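Local coordinates for DUF6844 domain-containing protein (Francisella tularensis subsp. tularensis, PDB 4QVR) that is of unknown function but probably carries a signal peptide, contains a DUF6844 domain and packs helices on two antiparallel sheets, at residues Y115-S120 / A151-F156; P328-Y333 / A362-L367. One frame throughout, in Å; residues are numbered along the deposited sequence.

In the fold
Contacts 1 and 2 illustrate one principle, a helix laid across the face of an antiparallel sheet, at two places in the same chain. They come in series: contact 1 joins strand 117-126 to helix 134-159 and is complete before contact 2 joins strand 328-337 to helix 349-370. The sheets differ, three strands with 117-126 at one border in the first case, four strands with 328-337 inside in the second. Their centres lie 20 Å apart and their nearest atoms about 11 Å, without touching. A side-chain hydrogen bond from Q139 of helix 134-159 to N363 nevertheless links the helices of the two contacts directly.

Contact 1: Y115-S120 / A151-F156; sequences YDYVGS and AEYISF
One ring, that of Y117, takes part in two edge-to-face stacks at once and plays the opposite role in each. Toward Y153 it offers a face: CD1 of Y153 stands over the centre of the Y117 ring, 3.6 Å from Y117 CD1, and the two planes are turned 75° against each other. Toward F156 it offers its edge, with CE2 of Y117 coming down on a face of the F156 ring, off-centre toward the rim and 3.9 Å from F156 CG; here the planes meet at 67°. The ring centroids are 4.9 Å apart in the first pair and 5.3 Å in the second. All three rings leave their backbones with CG anti to the backbone N, which for Y117 (chi1 175°) carries the ring from the strand to the helix and brings its OH within 3.5 Å of Y153 CA. The outcome is an aromatic cluster in which the Y117 ring meets both Y153 and F156, steeply inclined to each.

Past the rings, a water spans the remaining gap between strand and helix. It donates to S120 O at 2.9 Å and to OE1 of E152 at 2.8 Å, joining a strand carbonyl to a carboxylate whose other oxygen forms a salt bridge with K148 one helical turn earlier.

The Y153 hydroxyl is held by N247, and its ring also meets Y273 with the planes nearly parallel, extending the cluster into strand 264-273, the sheet neighbour to which Y117 is hydrogen-bonded through its backbone. Strand 117-126 is the outermost strand of its three-stranded sheet, with helix 134-159 against it; A151 and I154 of that helix pack on helix 402-415, and I154 also on helix 224-246.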
loop_
_atom_site.group_PDB
_atom_site.type_symbol
_atom_site.label_atom_id
_atom_site.label_comp_id
_atom_site.label_asym_id
_atom_site.label_seq_id
_atom_site.Cartn_x
_atom_site.Cartn_y
_atom_site.Cartn_z
ATOM N N TYR A 115 11.423 -10.709 7.107
ATOM C CA TYR A 115 9.948 -10.667 7.253
ATOM C C TYR A 115 9.303 -11.931 6.729
ATOM O O TYR A 115 9.855 -12.588 5.843
ATOM C CB TYR A 115 9.374 -9.427 6.564
ATOM C CG TYR A 115 10.006 -8.182 7.089
ATOM C CD1 TYR A 115 9.639 -7.669 8.333
ATOM C CD2 TYR A 115 10.999 -7.519 6.368
ATOM C CE1 TYR A 115 10.246 -6.532 8.847
ATOM C CE2 TYR A 115 11.600 -6.376 6.866
ATOM C CZ TYR A 115 11.225 -5.894 8.105
ATOM O OH TYR A 115 11.819 -4.769 8.615
ATOM N N ASP A 116 8.141 -12.285 7.287
ATOM C CA ASP A 116 7.425 -13.502 6.864
ATOM C C ASP A 116 6.858 -13.381 5.462
ATOM O O ASP A 116 6.610 -14.384 4.796
ATOM C CB ASP A 116 6.276 -13.850 7.805
ATOM C CG ASP A 116 6.738 -14.195 9.215
ATOM O OD1 ASP A 116 7.910 -14.626 9.425
ATOM O OD2 ASP A 116 5.888 -14.054 10.119
ATOM N N TYR A 117 6.628 -12.161 5.014
ATOM C CA TYR A 117 6.126 -11.965 3.658
ATOM C C TYR A 117 6.736 -10.700 3.073
ATOM O O TYR A 117 6.780 -9.665 3.740
ATOM C CB TYR A 117 4.588 -11.875 3.646
ATOM C CG TYR A 117 3.985 -11.561 2.278
ATOM C CD1 TYR A 117 3.908 -10.259 1.831
ATOM C CD2 TYR A 117 3.556 -12.564 1.444
ATOM C CE1 TYR A 117 3.408 -9.952 0.578
ATOM C CE2 TYR A 117 3.033 -12.279 0.192
ATOM C CZ TYR A 117 2.956 -10.974 -0.229
ATOM O OH TYR A 117 2.440 -10.685 -1.453
ATOM N N VAL A 118 7.194 -10.802 1.828
ATOM C CA VAL A 118 7.724 -9.664 1.095
ATOM C C VAL A 118 7.110 -9.721 -0.278
ATOM O O VAL A 118 7.135 -10.759 -0.939
ATOM C CB VAL A 118 9.267 -9.701 0.973
ATOM C CG1 VAL A 118 9.783 -8.454 0.251
ATOM C CG2 VAL A 118 9.910 -9.775 2.338
ATOM N N GLY A 119 6.582 -8.595 -0.723
ATOM C CA GLY A 119 5.947 -8.521 -2.012
ATOM C C GLY A 119 6.348 -7.272 -2.768
ATOM O O GLY A 119 6.887 -6.313 -2.216
ATOM N N SER A 120 6.120 -7.302 -4.054
ATOM C CA SER A 120 6.385 -6.139 -4.870
ATOM C C SER A 120 5.305 -6.012 -5.973
ATOM O O SER A 120 4.717 -7.021 -6.402
ATOM C CB SER A 120 7.799 -6.213 -5.436
ATOM O OG SER A 120 7.958 -7.323 -6.267
ATOM N N ALA A 151 -3.579 -6.686 -2.808
ATOM C CA ALA A 151 -4.448 -7.734 -3.324
ATOM C C ALA A 151 -3.690 -9.040 -3.497
ATOM O O ALA A 151 -4.239 -10.129 -3.244
ATOM C CB ALA A 151 -5.092 -7.272 -4.633
ATOM N N GLU A 152 -2.423 -8.946 -3.891
ATOM C CA GLU A 152 -1.585 -10.138 -4.057
ATOM C C GLU A 152 -1.259 -10.803 -2.727
ATOM O O GLU A 152 -1.204 -12.036 -2.643
ATOM C CB GLU A 152 -0.336 -9.811 -4.871
ATOM C CG GLU A 152 -0.736 -9.492 -6.312
ATOM C CD GLU A 152 0.418 -9.204 -7.238
ATOM O OE1 GLU A 152 1.556 -9.003 -6.761
ATOM O OE2 GLU A 152 0.167 -9.157 -8.466
ATOM N N TYR A 153 -1.058 -9.993 -1.696
ATOM C CA TYR A 153 -0.847 -10.497 -0.345
ATOM C C TYR A 153 -2.099 -11.264 0.108
ATOM O O TYR A 153 -1.998 -12.371 0.575
ATOM C CB TYR A 153 -0.525 -9.368 0.642
ATOM C CG TYR A 153 -0.608 -9.826 2.073
ATOM C CD1 TYR A 153 0.382 -10.616 2.635
ATOM C CD2 TYR A 153 -1.673 -9.472 2.872
ATOM C CE1 TYR A 153 0.294 -11.067 3.954
ATOM C CE2 TYR A 153 -1.765 -9.917 4.180
ATOM C CZ TYR A 153 -0.789 -10.720 4.712
ATOM O OH TYR A 153 -0.905 -11.155 6.023
ATOM N N ILE A 154 -3.282 -10.684 -0.066
ATOM C CA ILE A 154 -4.517 -11.363 0.321
ATOM C C ILE A 154 -4.702 -12.678 -0.423
ATOM O O ILE A 154 -5.044 -13.706 0.171
ATOM C CB ILE A 154 -5.733 -10.435 0.131
ATOM C CG1 ILE A 154 -5.633 -9.287 1.147
ATOM C CG2 ILE A 154 -7.039 -11.202 0.347
ATOM C CD1 ILE A 154 -6.621 -8.169 0.907
ATOM N N SER A 155 -4.433 -12.648 -1.713
ATOM C CA SER A 155 -4.541 -13.820 -2.565
ATOM C C SER A 155 -3.596 -14.926 -2.079
ATOM O O SER A 155 -3.939 -16.094 -2.051
ATOM C CB SER A 155 -4.192 -13.417 -4.004
ATOM O OG SER A 155 -4.370 -14.490 -4.907
ATOM N N PHE A 156 -2.401 -14.526 -1.691
ATOM C CA PHE A 156 -1.393 -15.429 -1.176
ATOM C C PHE A 156 -1.876 -16.013 0.158
ATOM O O PHE A 156 -1.774 -17.203 0.393
ATOM C CB PHE A 156 -0.085 -14.662 -1.015
ATOM C CG PHE A 156 1.034 -15.502 -0.549
ATOM C CD1 PHE A 156 1.152 -15.827 0.798
ATOM C CD2 PHE A 156 1.983 -15.967 -1.450
ATOM C CE1 PHE A 156 2.186 -16.628 1.242
ATOM C CE2 PHE A 156 3.026 -16.769 -1.011
ATOM C CZ PHE A 156 3.126 -17.103 0.336
HETATM O O HOH W 1 3.053 -7.713 -8.693
#

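Contact 2: P328-Y333 / A362-L367; sequences PYILAY and ANLVTL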
loop_
_atom_site.group_PDB
_atom_site.type_symbol
_atom_site.label_atom_id
_atom_site.label_comp_id
_atom_site.label_asym_id
_atom_site.label_seq_id
_atom_site.Cartn_x
_atom_site.Cartn_y
_atom_site.Cartn_z
ATOM N N PRO A 328 6.390 5.311 17.931
ATOM C CA PRO A 328 6.157 5.176 16.511
ATOM C C PRO A 328 5.449 6.383 15.942
ATOM O O PRO A 328 4.663 7.036 16.603
ATOM C CB PRO A 328 5.248 3.948 16.400
ATOM C CG PRO A 328 4.626 3.789 17.749
ATOM C CD PRO A 328 5.599 4.354 18.730
ATOM N N TYR A 329 5.732 6.670 14.693
ATOM C CA TYR A 329 5.083 7.763 14.038
ATOM C C TYR A 329 4.918 7.333 12.601
ATOM O O TYR A 329 5.610 6.433 12.123
ATOM C CB TYR A 329 5.920 9.043 14.174
ATOM C CG TYR A 329 7.314 8.884 13.635
ATOM C CD1 TYR A 329 7.530 8.758 12.282
ATOM C CD2 TYR A 329 8.411 8.860 14.472
ATOM C CE1 TYR A 329 8.793 8.610 11.769
ATOM C CE2 TYR A 329 9.689 8.713 13.959
ATOM C CZ TYR A 329 9.865 8.593 12.602
ATOM O OH TYR A 329 11.110 8.450 12.048
ATOM N N ILE A 330 4.006 7.981 11.902
ATOM C CA ILE A 330 3.756 7.652 10.528
ATOM C C ILE A 330 4.112 8.830 9.645
ATOM O O ILE A 330 3.681 9.942 9.904
ATOM C CB ILE A 330 2.282 7.287 10.357
ATOM C CG1 ILE A 330 2.001 6.052 11.223
ATOM C CG2 ILE A 330 1.961 7.030 8.885
ATOM C CD1 ILE A 330 0.551 5.845 11.560
ATOM N N LEU A 331 4.922 8.579 8.623
ATOM C CA LEU A 331 5.304 9.611 7.687
ATOM C C LEU A 331 4.484 9.381 6.448
ATOM O O LEU A 331 4.161 8.254 6.128
ATOM C CB LEU A 331 6.770 9.523 7.331
ATOM C CG LEU A 331 7.737 9.632 8.494
ATOM C CD1 LEU A 331 9.159 9.614 7.948
ATOM C CD2 LEU A 331 7.485 10.898 9.264
ATOM N N ALA A 332 4.130 10.466 5.776
ATOM C CA ALA A 332 3.359 10.422 4.554
ATOM C C ALA A 332 4.013 11.377 3.585
ATOM O O ALA A 332 4.231 12.555 3.916
ATOM C CB ALA A 332 1.942 10.860 4.802
ATOM N N TYR A 333 4.318 10.868 2.395
ATOM C CA TYR A 333 4.931 11.660 1.337
ATOM C C TYR A 333 3.909 12.229 0.401
ATOM O O TYR A 333 2.871 11.631 0.182
ATOM C CB TYR A 333 5.853 10.782 0.521
ATOM C CG TYR A 333 6.966 10.148 1.326
ATOM C CD1 TYR A 333 8.065 10.888 1.719
ATOM C CD2 TYR A 333 6.933 8.795 1.658
ATOM C CE1 TYR A 333 9.105 10.308 2.453
ATOM C CE2 TYR A 333 7.974 8.203 2.363
ATOM C CZ TYR A 333 9.053 8.973 2.769
ATOM O OH TYR A 333 10.083 8.400 3.475
ATOM N N ALA A 362 -4.088 12.261 1.574
ATOM C CA ALA A 362 -4.828 11.171 0.970
ATOM C C ALA A 362 -4.127 9.822 1.249
ATOM O O ALA A 362 -4.778 8.784 1.386
ATOM C CB ALA A 362 -5.011 11.403 -0.522
ATOM N N ASN A 363 -2.803 9.827 1.335
ATOM C CA ASN A 363 -2.061 8.612 1.661
ATOM C C ASN A 363 -2.435 8.108 3.071
ATOM O O ASN A 363 -2.577 6.899 3.309
ATOM C CB ASN A 363 -0.557 8.861 1.559
ATOM C CG ASN A 363 -0.045 8.873 0.123
ATOM O OD1 ASN A 363 -0.580 8.212 -0.758
ATOM N ND2 ASN A 363 1.025 9.575 -0.095
ATOM N N LEU A 364 -2.597 9.033 4.013
ATOM C CA LEU A 364 -3.004 8.669 5.361
ATOM C C LEU A 364 -4.452 8.178 5.388
ATOM O O LEU A 364 -4.758 7.213 6.074
ATOM C CB LEU A 364 -2.806 9.832 6.341
ATOM C CG LEU A 364 -1.334 10.193 6.621
ATOM C CD1 LEU A 364 -1.271 11.460 7.456
ATOM C CD2 LEU A 364 -0.588 9.046 7.306
ATOM N N VAL A 365 -5.332 8.819 4.634
ATOM C CA VAL A 365 -6.730 8.386 4.577
ATOM C C VAL A 365 -6.830 6.938 4.098
ATOM O O VAL A 365 -7.530 6.132 4.685
ATOM C CB VAL A 365 -7.562 9.310 3.671
ATOM C CG1 VAL A 365 -8.942 8.702 3.379
ATOM C CG2 VAL A 365 -7.696 10.704 4.303
ATOM N N THR A 366 -6.091 6.605 3.052
ATOM C CA THR A 366 -6.061 5.259 2.533
ATOM C C THR A 366 -5.502 4.226 3.557
ATOM O O THR A 366 -5.941 3.062 3.637
ATOM C CB THR A 366 -5.176 5.266 1.272
ATOM O OG1 THR A 366 -5.744 6.185 0.333
ATOM C CG2 THR A 366 -5.102 3.907 0.660
ATOM N N LEU A 367 -4.508 4.655 4.309
ATOM C CA LEU A 367 -3.901 3.820 5.333
ATOM C C LEU A 367 -4.926 3.462 6.399
ATOM O O LEU A 367 -5.092 2.325 6.783
ATOM C CB LEU A 367 -2.770 4.594 6.014
ATOM C CG LEU A 367 -2.134 3.917 7.225
ATOM C CD1 LEU A 367 -1.511 2.600 6.767
ATOM C CD2 LEU A 367 -1.111 4.853 7.857
#
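I330 turns CG1 away from its carbonyl carbon (chi1 -62°), which leaves CG2 anti to the backbone N and directed at the helix; CG of L367 is likewise anti to its own N, and the two side chains reach toward each other tip to tip, I330 CG2 lying 3.9 Å from L367 CD2. The same methyl is met from another direction by L364, whose side chain crosses that of I330 at a slant and places CD2 3.6 Å from I330 CG2. CG2 is therefore shared between two leucines set three residues apart on the helix. L364 also covers A332, with its CG 3.8 Å from A332 CB, and its branch bridges the two residues that the strand directs at the helix.

This is helix-on-sheet packing of the alpha+beta kind: helix 349-370 lies across one face of an antiparallel sheet, running at 129° to the local strand direction with the segment axes 8.3 Å apart. Strand 328-337 is an inner strand, hydrogen-bonded through its backbone to 318-322 on one side and 440-448 on the other. Both neighbours also touch the helix, I318 against N363 and L367, and W448 against L364.

Where the apolar patch ends, N363 adds a polar link. Its ND2 donates to Y333 O at 2.8 Å, but the N-H...O angle of 119° makes this a weak, strongly bent bond. The other end of the buried amide is satisfied by Q139, whose NE2 donates to N363 OD1. The ring of Y333 leads away from the helix, and its hydroxyl is hydrogen-bonded to that of Y304.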